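Glutamate ABC superfamily ATP binding cassette transporter, binding protein (Enterococcus faecium DO, PDB 5EYF) binds L-glutamate and, as a family 3 solute-binding protein, probably hands it to an ABC transporter for uptake into the cell. Local coordinates at residues E5-L8 against E9-K12; I71-K75 against N76-D80; E220-A224 against D225-D229; N210-K213 against A214-A218. All coordinates share one frame; numbering follows the deposited sequence.

Contact 1: residues E5-L8 against E9-K12; sequences EDIL and ERSK
Asp6 reaches over the first turn of helix 7-14 and caps it: its OD1 accepts the backbone N-H of Glu9 at 2.9 Å, through the lone pair that faces away from OD2. The carboxylate can do this because CG lies anti to the residue's own N (chi1 -177°), which brings OD1 to the amide of Glu9 in the opening turn. Glu9 answers with carbon, its CG resting 3.5 Å from Asp6 OD1 while the chain runs on extended and crosses that of Asp6 at about a right angle. Two carboxylates near a helix N terminus would be expected to gain from the helix dipole, although as like charges 4.7 Å apart (Asp6 OD1 to Glu9 OE2) they may repel somewhat. On another side of the turn Glu5, fully extended, brings OE1 to the guanidinium edge of Arg10, 3.6 Å from NE. This salt bridge is long, and the two planar groups stand 81° apart; the stronger partner of Arg10 is Asp80, bound through NH1. Farther along, Ser11 folds its hydroxyl back on the helix, and OG donates to Leu8 O at 2.6 Å, beside the weak bond from Lys12 N to the same oxygen. The turn sits against helix 209-225, where Ile7 meets Phe211 and Leu8 meets Asn210 and Ala214, while Leu8 and Ser11 also touch the end of helix 41-54.

Contact 2: residues I71-K75 against N76-D80; sequences IPLLK and NGNID
Helix 70-75 ends in a Schellman motif: Gly77 takes a positive phi of 86°, Asn78 N returns to Leu73 O at 3.0 Å, and Gly77 N donates to Leu74 O from well above the plane of that carbonyl. Asn76 N to Pro72 O is the last ordinary helical bond. At the backbone angles of Gly77 a side-chain carbon would press on the preceding carbonyl oxygen, which accounts for the glycine. On the exposed side of the turn the side chain of Asn76 is tied to that of Asn78: ND2 of Asn76 gives a nearly straight bond of 2.8 Å to Asn78 OD1, lying in the amide plane of the donor and the carbonyl plane of the acceptor. The other branch of Asn78, ND2, lies 3.3 Å from Leu73 CD2, so the methyl rests against the amide. Beyond the turn Ile79 folds back on the helix. With CG1 between the backbone N and the carbonyl carbon (chi1 55°), it sets CG1 3.7 Å from Leu74 CA and brings CD1 to Leu73 CB at 4.2 Å. A water lies within hydrogen-bonding distance of both Leu74 O and Ile79 O and spans the gap. At the far end of the short helix that begins with the glutamate-binding Arg70, the last carbonyls are thus satisfied by N-H groups of the turn, and Ile79 closes the apolar side.

Contact 3: residues E220-A224 against D225-D229; sequences EEMHA and DGTYD
Asp225 OD1 is gripped twice by Thr227, by its hydroxyl OG1 at 2.7 Å and by its backbone N at 3.0 Å. The second bond makes an Asx turn, which links the end of helix 209-225 to the start of helix 227-235. Both donors arrive from the same face of the carboxylate, the N-H nearly in line with the C-O bond and OG1 from above the plane. Asp225 takes this position with CG between its backbone N and carbonyl carbon (chi1 66°), and its other oxygen, OD2, forms a salt bridge with Lys52 of helix 41-54. The chain can turn here because Gly226 adopts a positive phi. Across the bend, Tyr228 N donates to Met222 O at 3.0 Å and almost straight (171°), though from above the carbonyl plane. Beside it, Met222 (selenomethionine) sets CB and CG against CB and CG2 of Thr227. His223 and Tyr228 lie side by side and point the same way, their rings meeting obliquely at 31°. Tyr228 CB stands over the imidazole face in a CH-pi contact, while the phenol is held at its far end by OH bonds to Tyr102 O and Val244 N. A water joins His223 O to Asp229 OD1, and a magnesium ion lies about 4 Å from the His223 side chain, too far for direct coordination. His223 CE1 sits over the centre of the Tyr228 ring, 3.4 Å from CG.

Contact 4: residues N210-K213 against A214-A218; sequences NFLK and AVNQA
Val215 presses CG2 onto the face of the Phe211 ring one turn earlier on helix 209-225, a CH-pi contact with the methyl 4.0 Å from the ring centroid and 15° off its normal. Phe211 CZ is the nearest ring atom, at 3.8 Å. The methyl is directed there by CG2 standing anti to the carbonyl carbon of Val215, which also brings it 3.3 Å from Phe211 O. That oxygen accepts the backbone N-H of Val215 at 2.8 Å, so the same two residues are joined by backbone and side chain. Both are buried: Phe211 lies among Ile7, Ile53 and Ile204, and Val215 against Ile53, Ile202 and Ile204. The neighbouring pair is looser. Leu212 and Asn216 run alongside each other, with Leu212 CD1 4.0 Å from Asn216 ND2. On the solvent side the links are backbone ones: Asn210 O takes the N-H of Ala214, and Lys213 O that of Gln217 at 2.9 Å. Gln217 turns its own amide toward Glu221 further along the helix. Ala214 CB lies 3.4 Å from Phe211 O and meets Leu8 of helix 7-14. The chemistry is that of an amphipathic helix: its aromatic and aliphatic face packs on strand 198-205 and helix 41-54, Lys213 and Gln217 face water, and the other amides are partly engaged, Asn216 OD1 by Asp100 N and Asn210 by the N-terminal turn.

In the fold
From the N terminus, contact 1 forms the first turn of helix 7-14, and contact 2 follows as the end of helix 70-75 where the chain passes to strand 81-82. Contact 4 lies early on helix 209-225, and contact 3 closes the bend from that helix into helix 227-235. All four are local and lie in series, without nesting or crossing. Space brings them closer: Asp80 of contact 2 binds Arg10 of contact 1 by a salt bridge, and its carbonyl oxygen touches the Phe211 ring of contact 4. Contacts 1 and 4 pack directly, so N-terminal helix 7-14, the turn after helix 70-75 and helix 209-225 meet, while contact 3 adjoins contact 4 through the shared helix.

Contact 1: residues E5-L8 against E9-K12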
# COMPACT_ATOMS: atom_id res chain seq x y z
N GLU B 5 24.67 11.83 -18.82
CA GLU B 5 24.35 13.25 -18.89
C GLU B 5 23.21 13.57 -17.93
O GLU B 5 22.20 12.86 -17.88
CB GLU B 5 23.96 13.66 -20.31
CG GLU B 5 23.68 15.15 -20.47
CD GLU B 5 23.30 15.55 -21.89
OE1 GLU B 5 22.66 14.73 -22.59
OE2 GLU B 5 23.64 16.68 -22.32
N ASP B 6 23.38 14.63 -17.14
CA ASP B 6 22.40 14.97 -16.12
C ASP B 6 21.08 15.41 -16.75
O ASP B 6 21.05 16.30 -17.60
CB ASP B 6 22.96 16.07 -15.22
CG ASP B 6 22.03 16.41 -14.10
OD1 ASP B 6 21.15 17.28 -14.29
OD2 ASP B 6 22.14 15.79 -13.02
N ILE B 7 19.97 14.80 -16.32
CA ILE B 7 18.69 15.03 -17.00
C ILE B 7 18.18 16.46 -16.79
O ILE B 7 17.69 17.09 -17.72
CB ILE B 7 17.67 13.96 -16.55
CG1 ILE B 7 18.03 12.61 -17.18
CG2 ILE B 7 16.24 14.39 -16.90
CD1 ILE B 7 17.48 11.41 -16.41
N LEU B 8 18.31 17.01 -15.57
CA LEU B 8 17.92 18.41 -15.38
C LEU B 8 18.80 19.37 -16.17
O LEU B 8 18.32 20.40 -16.68
CB LEU B 8 17.96 18.78 -13.90
CG LEU B 8 16.73 18.47 -13.08
CD1 LEU B 8 16.92 19.10 -11.71
CD2 LEU B 8 15.45 18.96 -13.74
N GLU B 9 20.11 19.12 -16.22
CA GLU B 9 20.98 19.99 -17.00
C GLU B 9 20.56 19.96 -18.47
O GLU B 9 20.42 21.02 -19.11
CB GLU B 9 22.44 19.59 -16.84
CG GLU B 9 23.04 19.99 -15.50
CD GLU B 9 24.50 19.63 -15.37
OE1 GLU B 9 25.08 19.12 -16.34
OE2 GLU B 9 25.05 19.86 -14.27
N ARG B 10 20.30 18.76 -19.00
CA ARG B 10 19.90 18.65 -20.41
C ARG B 10 18.62 19.41 -20.66
O ARG B 10 18.47 20.05 -21.70
CB ARG B 10 19.74 17.18 -20.81
CG ARG B 10 19.49 17.02 -22.32
CD ARG B 10 18.54 15.86 -22.67
NE ARG B 10 19.07 14.56 -22.29
CZ ARG B 10 18.40 13.65 -21.61
NH1 ARG B 10 17.14 13.88 -21.24
NH2 ARG B 10 18.97 12.49 -21.30
N SER B 11 17.68 19.36 -19.71
CA SER B 11 16.39 20.04 -19.89
C SER B 11 16.56 21.54 -20.09
O SER B 11 15.68 22.18 -20.68
CB SER B 11 15.47 19.76 -18.72
OG SER B 11 15.84 20.51 -17.57
N LYS B 12 17.65 22.13 -19.58
CA LYS B 12 17.89 23.56 -19.84
C LYS B 12 17.97 23.84 -21.34
O LYS B 12 17.60 24.94 -21.78
CB LYS B 12 19.18 24.03 -19.17
CG LYS B 12 19.27 23.75 -17.66
CD LYS B 12 18.08 24.29 -16.88
CE LYS B 12 18.28 23.99 -15.40
NZ LYS B 12 17.02 23.96 -14.63

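Contact 2: residues I71-K75 against N76-D80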
# COMPACT_ATOMS: atom_id res chain seq x y z
N ILE B 71 13.54 -1.27 -17.70
CA ILE B 71 14.82 -0.95 -17.04
C ILE B 71 15.94 -0.85 -18.09
O ILE B 71 16.72 0.11 -18.05
CB ILE B 71 15.13 -1.95 -15.91
CG1 ILE B 71 14.16 -1.77 -14.73
CG2 ILE B 71 16.57 -1.76 -15.43
CD1 ILE B 71 14.48 -2.70 -13.57
N PRO B 72 16.10 -1.79 -19.04
CA PRO B 72 17.14 -1.59 -20.07
C PRO B 72 17.07 -0.25 -20.78
O PRO B 72 18.11 0.40 -20.93
CB PRO B 72 16.90 -2.77 -21.02
CG PRO B 72 16.37 -3.84 -20.13
CD PRO B 72 15.47 -3.11 -19.15
N LEU B 73 15.88 0.22 -21.14
CA LEU B 73 15.74 1.52 -21.81
C LEU B 73 16.09 2.67 -20.88
O LEU B 73 16.73 3.64 -21.30
CB LEU B 73 14.32 1.68 -22.32
CG LEU B 73 14.03 0.82 -23.55
CD1 LEU B 73 12.53 0.79 -23.83
CD2 LEU B 73 14.79 1.41 -24.72
N LEU B 74 15.67 2.58 -19.61
CA LEU B 74 16.03 3.61 -18.65
C LEU B 74 17.54 3.67 -18.45
O LEU B 74 18.14 4.76 -18.48
CB LEU B 74 15.34 3.36 -17.32
CG LEU B 74 15.62 4.44 -16.26
CD1 LEU B 74 15.00 5.79 -16.62
CD2 LEU B 74 15.06 3.99 -14.91
N LYS B 75 18.18 2.52 -18.20
CA LYS B 75 19.60 2.56 -17.86
C LYS B 75 20.45 2.93 -19.06
O LYS B 75 21.56 3.44 -18.89
CB LYS B 75 20.01 1.21 -17.27
CG LYS B 75 19.25 0.90 -15.96
CD LYS B 75 19.92 -0.22 -15.14
CE LYS B 75 21.32 0.15 -14.68
NZ LYS B 75 21.29 1.08 -13.51
N ASN B 76 19.93 2.76 -20.26
CA ASN B 76 20.64 3.15 -21.47
C ASN B 76 20.42 4.61 -21.84
O ASN B 76 21.04 5.09 -22.79
CB ASN B 76 20.21 2.26 -22.62
CG ASN B 76 21.16 2.34 -23.77
OD1 ASN B 76 22.34 2.02 -23.61
ND2 ASN B 76 20.68 2.78 -24.92
N GLY B 77 19.54 5.32 -21.14
CA GLY B 77 19.31 6.72 -21.42
C GLY B 77 18.28 7.02 -22.50
O GLY B 77 18.10 8.19 -22.85
N ASN B 78 17.57 6.00 -23.00
CA ASN B 78 16.56 6.24 -24.02
C ASN B 78 15.40 7.06 -23.48
O ASN B 78 14.70 7.73 -24.24
CB ASN B 78 15.98 4.94 -24.57
CG ASN B 78 17.00 4.09 -25.26
OD1 ASN B 78 18.10 3.87 -24.75
ND2 ASN B 78 16.63 3.56 -26.44
N ILE B 79 15.15 6.92 -22.18
CA ILE B 79 14.09 7.64 -21.48
C ILE B 79 14.71 8.19 -20.20
O ILE B 79 15.74 7.68 -19.73
CB ILE B 79 12.89 6.73 -21.15
CG1 ILE B 79 13.38 5.51 -20.38
CG2 ILE B 79 12.20 6.31 -22.43
CD1 ILE B 79 12.29 4.54 -19.99
N ASP B 80 14.09 9.23 -19.65
CA ASP B 80 14.55 9.87 -18.42
C ASP B 80 13.94 9.24 -17.18
O ASP B 80 14.51 9.32 -16.09
CB ASP B 80 14.19 11.37 -18.43
CG ASP B 80 14.82 12.12 -19.61
OD1 ASP B 80 15.96 11.76 -20.02
OD2 ASP B 80 14.14 13.06 -20.11
O HOH W 1 17.82 7.44 -18.11

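Contact 3: residues E220-A224 against D225-D229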
# COMPACT_ATOMS: atom_id res chain seq x y z
N GLU B 220 5.16 16.23 -4.48
CA GLU B 220 4.78 16.96 -3.27
C GLU B 220 3.84 18.12 -3.60
O GLU B 220 2.79 18.28 -2.97
CB GLU B 220 6.02 17.47 -2.55
CG GLU B 220 5.73 18.13 -1.20
CD GLU B 220 7.00 18.54 -0.45
OE1 GLU B 220 8.10 18.47 -1.03
OE2 GLU B 220 6.89 18.92 0.74
N GLU B 221 4.21 18.92 -4.59
CA GLU B 221 3.41 20.08 -4.96
C GLU B 221 2.03 19.65 -5.47
O GLU B 221 1.03 20.32 -5.19
CB GLU B 221 4.15 20.88 -6.02
CG GLU B 221 5.36 21.68 -5.49
CD GLU B 221 6.11 22.42 -6.60
OE1 GLU B 221 5.47 22.80 -7.62
OE2 GLU B 221 7.34 22.63 -6.45
N MSE B 222 1.96 18.53 -6.20
CA MSE B 222 0.71 18.06 -6.77
C MSE B 222 -0.22 17.51 -5.70
O MSE B 222 -1.45 17.65 -5.78
CB MSE B 222 0.99 16.98 -7.81
CG MSE B 222 1.69 17.53 -9.08
SE MSE B 222 2.57 16.15 -10.12
CE MSE B 222 1.07 14.90 -10.40
N HIS B 223 0.36 16.86 -4.69
CA HIS B 223 -0.44 16.47 -3.53
C HIS B 223 -0.89 17.68 -2.73
O HIS B 223 -2.00 17.68 -2.18
CB HIS B 223 0.36 15.55 -2.64
CG HIS B 223 0.48 14.17 -3.17
ND1 HIS B 223 -0.56 13.27 -3.15
CD2 HIS B 223 1.54 13.52 -3.71
CE1 HIS B 223 -0.15 12.12 -3.66
NE2 HIS B 223 1.11 12.25 -4.01
N ALA B 224 -0.07 18.73 -2.67
CA ALA B 224 -0.45 19.86 -1.85
C ALA B 224 -1.56 20.67 -2.51
O ALA B 224 -2.39 21.25 -1.81
CB ALA B 224 0.76 20.73 -1.55
N ASP B 225 -1.61 20.73 -3.84
CA ASP B 225 -2.56 21.63 -4.48
C ASP B 225 -3.72 20.91 -5.14
O ASP B 225 -4.56 21.56 -5.77
CB ASP B 225 -1.86 22.57 -5.46
CG ASP B 225 -1.25 21.87 -6.67
OD1 ASP B 225 -1.61 20.71 -6.95
OD2 ASP B 225 -0.43 22.51 -7.37
N GLY B 226 -3.84 19.60 -4.97
CA GLY B 226 -4.99 18.90 -5.48
C GLY B 226 -4.86 18.41 -6.90
O GLY B 226 -5.83 17.82 -7.42
N THR B 227 -3.73 18.67 -7.56
CA THR B 227 -3.53 18.16 -8.91
C THR B 227 -3.51 16.65 -8.92
O THR B 227 -4.12 16.02 -9.80
CB THR B 227 -2.20 18.69 -9.47
OG1 THR B 227 -2.22 20.13 -9.50
CG2 THR B 227 -1.96 18.12 -10.89
N TYR B 228 -2.82 16.04 -7.96
CA TYR B 228 -2.83 14.59 -7.86
C TYR B 228 -4.26 14.07 -7.71
O TYR B 228 -4.68 13.14 -8.42
CB TYR B 228 -1.97 14.13 -6.68
CG TYR B 228 -2.03 12.64 -6.47
CD1 TYR B 228 -1.15 11.80 -7.11
CD2 TYR B 228 -3.01 12.07 -5.63
CE1 TYR B 228 -1.21 10.40 -6.95
CE2 TYR B 228 -3.08 10.71 -5.44
CZ TYR B 228 -2.18 9.87 -6.10
OH TYR B 228 -2.30 8.52 -5.87
N ASP B 229 -5.01 14.66 -6.78
CA ASP B 229 -6.36 14.17 -6.50
C ASP B 229 -7.25 14.30 -7.73
O ASP B 229 -8.04 13.39 -8.02
CB ASP B 229 -6.93 14.93 -5.29
CG ASP B 229 -6.03 14.82 -4.05
OD1 ASP B 229 -4.90 15.35 -4.01
OD2 ASP B 229 -6.47 14.23 -3.07
O HOH W 2 -3.45 15.30 -1.72

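Contact 4: residues N210-K213 against A214-A218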
# COMPACT_ATOMS: atom_id res chain seq x y z
N ASN B 210 19.58 14.79 -8.91
CA ASN B 210 18.92 16.09 -9.00
C ASN B 210 17.56 15.96 -9.68
O ASN B 210 16.60 16.60 -9.25
CB ASN B 210 19.79 17.10 -9.74
CG ASN B 210 21.06 17.47 -8.98
OD1 ASN B 210 21.09 17.50 -7.75
ND2 ASN B 210 22.13 17.71 -9.72
N PHE B 211 17.47 15.13 -10.72
CA PHE B 211 16.18 14.90 -11.37
C PHE B 211 15.22 14.16 -10.44
O PHE B 211 14.03 14.50 -10.35
CB PHE B 211 16.40 14.13 -12.68
CG PHE B 211 15.15 13.84 -13.46
CD1 PHE B 211 14.30 14.86 -13.86
CD2 PHE B 211 14.82 12.54 -13.81
CE1 PHE B 211 13.15 14.59 -14.58
CE2 PHE B 211 13.68 12.26 -14.55
CZ PHE B 211 12.83 13.29 -14.94
N LEU B 212 15.73 13.16 -9.71
CA LEU B 212 14.90 12.45 -8.74
C LEU B 212 14.31 13.41 -7.72
O LEU B 212 13.11 13.36 -7.42
CB LEU B 212 15.73 11.36 -8.04
CG LEU B 212 15.03 10.63 -6.90
CD1 LEU B 212 13.80 9.85 -7.37
CD2 LEU B 212 16.02 9.68 -6.23
N LYS B 213 15.14 14.31 -7.17
CA LYS B 213 14.64 15.31 -6.22
C LYS B 213 13.58 16.19 -6.86
O LYS B 213 12.58 16.53 -6.21
CB LYS B 213 15.79 16.17 -5.70
CG LYS B 213 16.61 15.54 -4.59
CD LYS B 213 17.72 16.47 -4.10
CE LYS B 213 19.11 15.88 -4.33
NZ LYS B 213 19.30 14.59 -3.62
N ALA B 214 13.78 16.58 -8.12
CA ALA B 214 12.79 17.39 -8.83
C ALA B 214 11.46 16.65 -8.99
O ALA B 214 10.39 17.25 -8.86
CB ALA B 214 13.34 17.81 -10.20
N VAL B 215 11.52 15.36 -9.34
CA VAL B 215 10.29 14.57 -9.47
C VAL B 215 9.57 14.46 -8.14
O VAL B 215 8.34 14.62 -8.07
CB VAL B 215 10.64 13.18 -10.04
CG1 VAL B 215 9.44 12.22 -9.95
CG2 VAL B 215 11.13 13.31 -11.49
N ASN B 216 10.32 14.22 -7.06
CA ASN B 216 9.65 14.12 -5.75
C ASN B 216 9.05 15.44 -5.32
O ASN B 216 7.97 15.47 -4.73
CB ASN B 216 10.62 13.61 -4.69
CG ASN B 216 10.74 12.11 -4.72
OD1 ASN B 216 9.82 11.42 -5.17
ND2 ASN B 216 11.88 11.58 -4.28
N GLN B 217 9.74 16.55 -5.61
CA GLN B 217 9.20 17.86 -5.28
C GLN B 217 7.94 18.14 -6.09
O GLN B 217 6.97 18.70 -5.56
CB GLN B 217 10.27 18.93 -5.56
CG GLN B 217 9.82 20.37 -5.33
CD GLN B 217 9.54 20.67 -3.88
OE1 GLN B 217 10.14 20.07 -2.99
NE2 GLN B 217 8.63 21.61 -3.63
N ALA B 218 7.94 17.76 -7.37
CA ALA B 218 6.76 17.91 -8.21
C ALA B 218 5.57 17.16 -7.62
O ALA B 218 4.47 17.70 -7.51
CB ALA B 218 7.07 17.44 -9.63